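PDB 6VAP: thioesterase from Streptomyces sp. WAC02707, which is a type II thioesterase of the borrelidin biosynthetic cluster and probably hydrolyses unwanted acyl groups from the carrier domains of the polyketide synthase. Local coordinates for residues 42-47 against 51-56. Numbering follows the deposited sequence.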
ATOM      1  N   PRO A  42      -3.161 -14.003   0.500  1.00 26.51           N
ATOM      2  CA  PRO A  42      -3.638 -14.384   1.844  1.00 24.79           C
ATOM      3  C   PRO A  42      -4.711 -13.465   2.414  1.00 21.93           C
ATOM      4  O   PRO A  42      -5.634 -13.932   3.098  1.00 22.97           O
ATOM      5  CB  PRO A  42      -2.364 -14.343   2.686  1.00 23.78           C
ATOM      6  CG  PRO A  42      -1.231 -14.478   1.723  1.00 38.77           C
ATOM      7  CD  PRO A  42      -1.716 -13.743   0.467  1.00 24.96           C
ATOM      8  N   VAL A  43      -4.635 -12.164   2.148  1.00 20.79           N
ATOM      9  CA  VAL A  43      -5.684 -11.256   2.622  1.00 25.50           C
ATOM     10  C   VAL A  43      -7.018 -11.584   1.936  1.00 20.57           C
ATOM     11  O   VAL A  43      -8.074 -11.736   2.568  1.00 21.49           O
ATOM     12  CB  VAL A  43      -5.263  -9.792   2.384  1.00 27.49           C
ATOM     13  CG1 VAL A  43      -6.387  -8.853   2.800  1.00 26.50           C
ATOM     14  CG2 VAL A  43      -3.998  -9.494   3.120  1.00 30.31           C
ATOM     15  N   ALA A  44      -6.982 -11.702   0.616  1.00 22.01           N
ATOM     16  CA  ALA A  44      -8.183 -12.071  -0.117  1.00 37.40           C
ATOM     17  C   ALA A  44      -8.782 -13.345   0.458  1.00 25.27           C
ATOM     18  O   ALA A  44      -9.970 -13.376   0.808  1.00 31.30           O
ATOM     19  CB  ALA A  44      -7.855 -12.242  -1.601  1.00 29.76           C
ATOM     20  N   ALA A  45      -7.938 -14.379   0.640  1.00 28.30           N
ATOM     21  CA  ALA A  45      -8.423 -15.682   1.092  1.00 33.29           C
ATOM     22  C   ALA A  45      -9.025 -15.597   2.492  1.00 37.31           C
ATOM     23  O   ALA A  45      -9.980 -16.310   2.807  1.00 33.76           O
ATOM     24  CB  ALA A  45      -7.273 -16.700   1.077  1.00 32.57           C
ATOM     25  N   ALA A  46      -8.474 -14.746   3.355  1.00 29.85           N
ATOM     26  CA  ALA A  46      -8.902 -14.685   4.748  1.00 37.33           C
ATOM     27  C   ALA A  46     -10.094 -13.773   4.983  1.00 32.21           C
ATOM     28  O   ALA A  46     -10.824 -13.972   5.958  1.00 33.15           O
ATOM     29  CB  ALA A  46      -7.747 -14.205   5.629  1.00 39.24           C
ATOM     30  N   LEU A  47     -10.311 -12.775   4.129  1.00 24.81           N
ATOM     31  CA  LEU A  47     -11.393 -11.815   4.333  1.00 30.32           C
ATOM     32  C   LEU A  47     -12.592 -12.042   3.417  1.00 29.61           C
ATOM     33  O   LEU A  47     -13.719 -11.678   3.780  1.00 33.40           O
ATOM     34  CB  LEU A  47     -10.881 -10.383   4.134  1.00 23.88           C
ATOM     35  CG  LEU A  47      -9.752  -9.942   5.051  1.00 25.18           C
ATOM     36  CD1 LEU A  47      -9.516  -8.464   4.919  1.00 29.02           C
ATOM     37  CD2 LEU A  47     -10.009 -10.319   6.535  1.00 27.31           C
ATOM     38  N   CYS A  51     -15.382  -9.587   2.537  1.00 27.70           N
ATOM     39  CA  CYS A  51     -14.709  -8.369   2.105  1.00 29.11           C
ATOM     40  C   CYS A  51     -14.236  -8.545   0.669  1.00 45.77           C
ATOM     41  O   CYS A  51     -13.735  -9.614   0.308  1.00 46.39           O
ATOM     42  CB  CYS A  51     -13.522  -8.023   3.019  1.00 34.54           C
ATOM     43  SG  CYS A  51     -12.618  -6.538   2.511  1.00 48.58           S
ATOM     44  N   ASP A  52     -14.429  -7.509  -0.151  1.00 41.06           N
ATOM     45  CA  ASP A  52     -13.971  -7.519  -1.539  1.00 39.09           C
ATOM     46  C   ASP A  52     -12.537  -7.016  -1.562  1.00 24.80           C
ATOM     47  O   ASP A  52     -12.289  -5.815  -1.552  1.00 24.18           O
ATOM     48  CB  ASP A  52     -14.887  -6.671  -2.413  1.00 59.85           C
ATOM     49  CG  ASP A  52     -14.505  -6.730  -3.876  1.00 71.62           C
ATOM     50  OD1 ASP A  52     -13.620  -7.551  -4.220  1.00 69.08           O
ATOM     51  OD2 ASP A  52     -15.084  -5.956  -4.678  1.00 71.72           O
ATOM     52  N   VAL A  53     -11.582  -7.934  -1.585  1.00 32.55           N
ATOM     53  CA  VAL A  53     -10.168  -7.581  -1.542  1.00 38.32           C
ATOM     54  C   VAL A  53      -9.676  -7.343  -2.959  1.00 29.16           C
ATOM     55  O   VAL A  53      -9.761  -8.230  -3.808  1.00 29.00           O
ATOM     56  CB  VAL A  53      -9.340  -8.680  -0.864  1.00 36.24           C
ATOM     57  CG1 VAL A  53      -7.855  -8.292  -0.873  1.00 32.69           C
ATOM     58  CG2 VAL A  53      -9.836  -8.923   0.575  1.00 35.03           C
ATOM     59  N   LEU A  54      -9.138  -6.162  -3.213  1.00 21.14           N
ATOM     60  CA  LEU A  54      -8.642  -5.784  -4.528  1.00 21.14           C
ATOM     61  C   LEU A  54      -7.151  -5.529  -4.392  1.00 21.57           C
ATOM     62  O   LEU A  54      -6.731  -4.665  -3.611  1.00 27.41           O
ATOM     63  CB  LEU A  54      -9.351  -4.544  -5.055  1.00 26.88           C
ATOM     64  CG  LEU A  54     -10.863  -4.680  -5.208  1.00 29.96           C
ATOM     65  CD1 LEU A  54     -11.439  -3.371  -5.767  1.00 29.10           C
ATOM     66  CD2 LEU A  54     -11.217  -5.831  -6.131  1.00 38.09           C
ATOM     67  N   ALA A  55      -6.353  -6.253  -5.166  1.00 29.63           N
ATOM     68  CA  ALA A  55      -4.905  -6.168  -5.073  1.00 28.14           C
ATOM     69  C   ALA A  55      -4.381  -5.515  -6.347  1.00 21.49           C
ATOM     70  O   ALA A  55      -4.777  -5.885  -7.459  1.00 19.16           O
ATOM     71  CB  ALA A  55      -4.296  -7.548  -4.840  1.00 23.72           C
ATOM     72  N   VAL A  56      -3.509  -4.542  -6.190  1.00 23.27           N
ATOM     73  CA  VAL A  56      -3.049  -3.756  -7.326  1.00 28.34           C
ATOM     74  C   VAL A  56      -1.772  -4.369  -7.882  1.00 16.54           C
ATOM     75  O   VAL A  56      -0.832  -4.669  -7.144  1.00 30.61           O
ATOM     76  CB  VAL A  56      -2.843  -2.286  -6.917  1.00 18.47           C
ATOM     77  CG1 VAL A  56      -2.355  -1.454  -8.068  1.00 24.02           C
ATOM     78  CG2 VAL A  56      -4.178  -1.725  -6.360  1.00 17.19           C
TER
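V53 and V43 both hold CG1 trans to the backbone N (chi1 178° in V53), and these two methyls meet at 4.0 Å, V53 CG1 to V43 CG1, with the side chains crossing at about a right angle. In V53 the same rotation leaves CG2 beside the backbone N, where it lies against the helix backbone, 3.6 Å from A44 CA. The valine thus reaches the helix with both branches: CG1 sits over A44 N and CA, while CG2 also touches V43 O at 3.9 Å and L47 CB at 4.0 Å. A44 has just a methyl here, its CB 3.9 Å from V53 CB, and A44 CA lies 5.1 Å from V53 CA, where helix and strand come close.

One turn further along the helix, L47 and C51 meet through their beta carbons, CB to CB at 3.7 Å. Their backbones are joined as well: C51 N donates to L47 O over 2.9 Å, a weak bond because the N-H...O angle is a bent 122°. It ties the last residue of the helix to the residue just before the strand, across the three residues in between. Apart from this bond, the contact is apolar packing.

Helix 41-47 runs antiparallel to strand 52-56, at 174°, as the crossover helix of the beta-alpha-beta unit formed by strand 26-30, helix 41-47 and strand 52-56 in an alpha/beta-hydrolase fold. V43, C51 and V53 also touch strand 26-30, the parallel neighbour in the sheet, and L47 and C51 reach helix 239-250. On the other face of strand 52-56, L54 packs against helix 73-87.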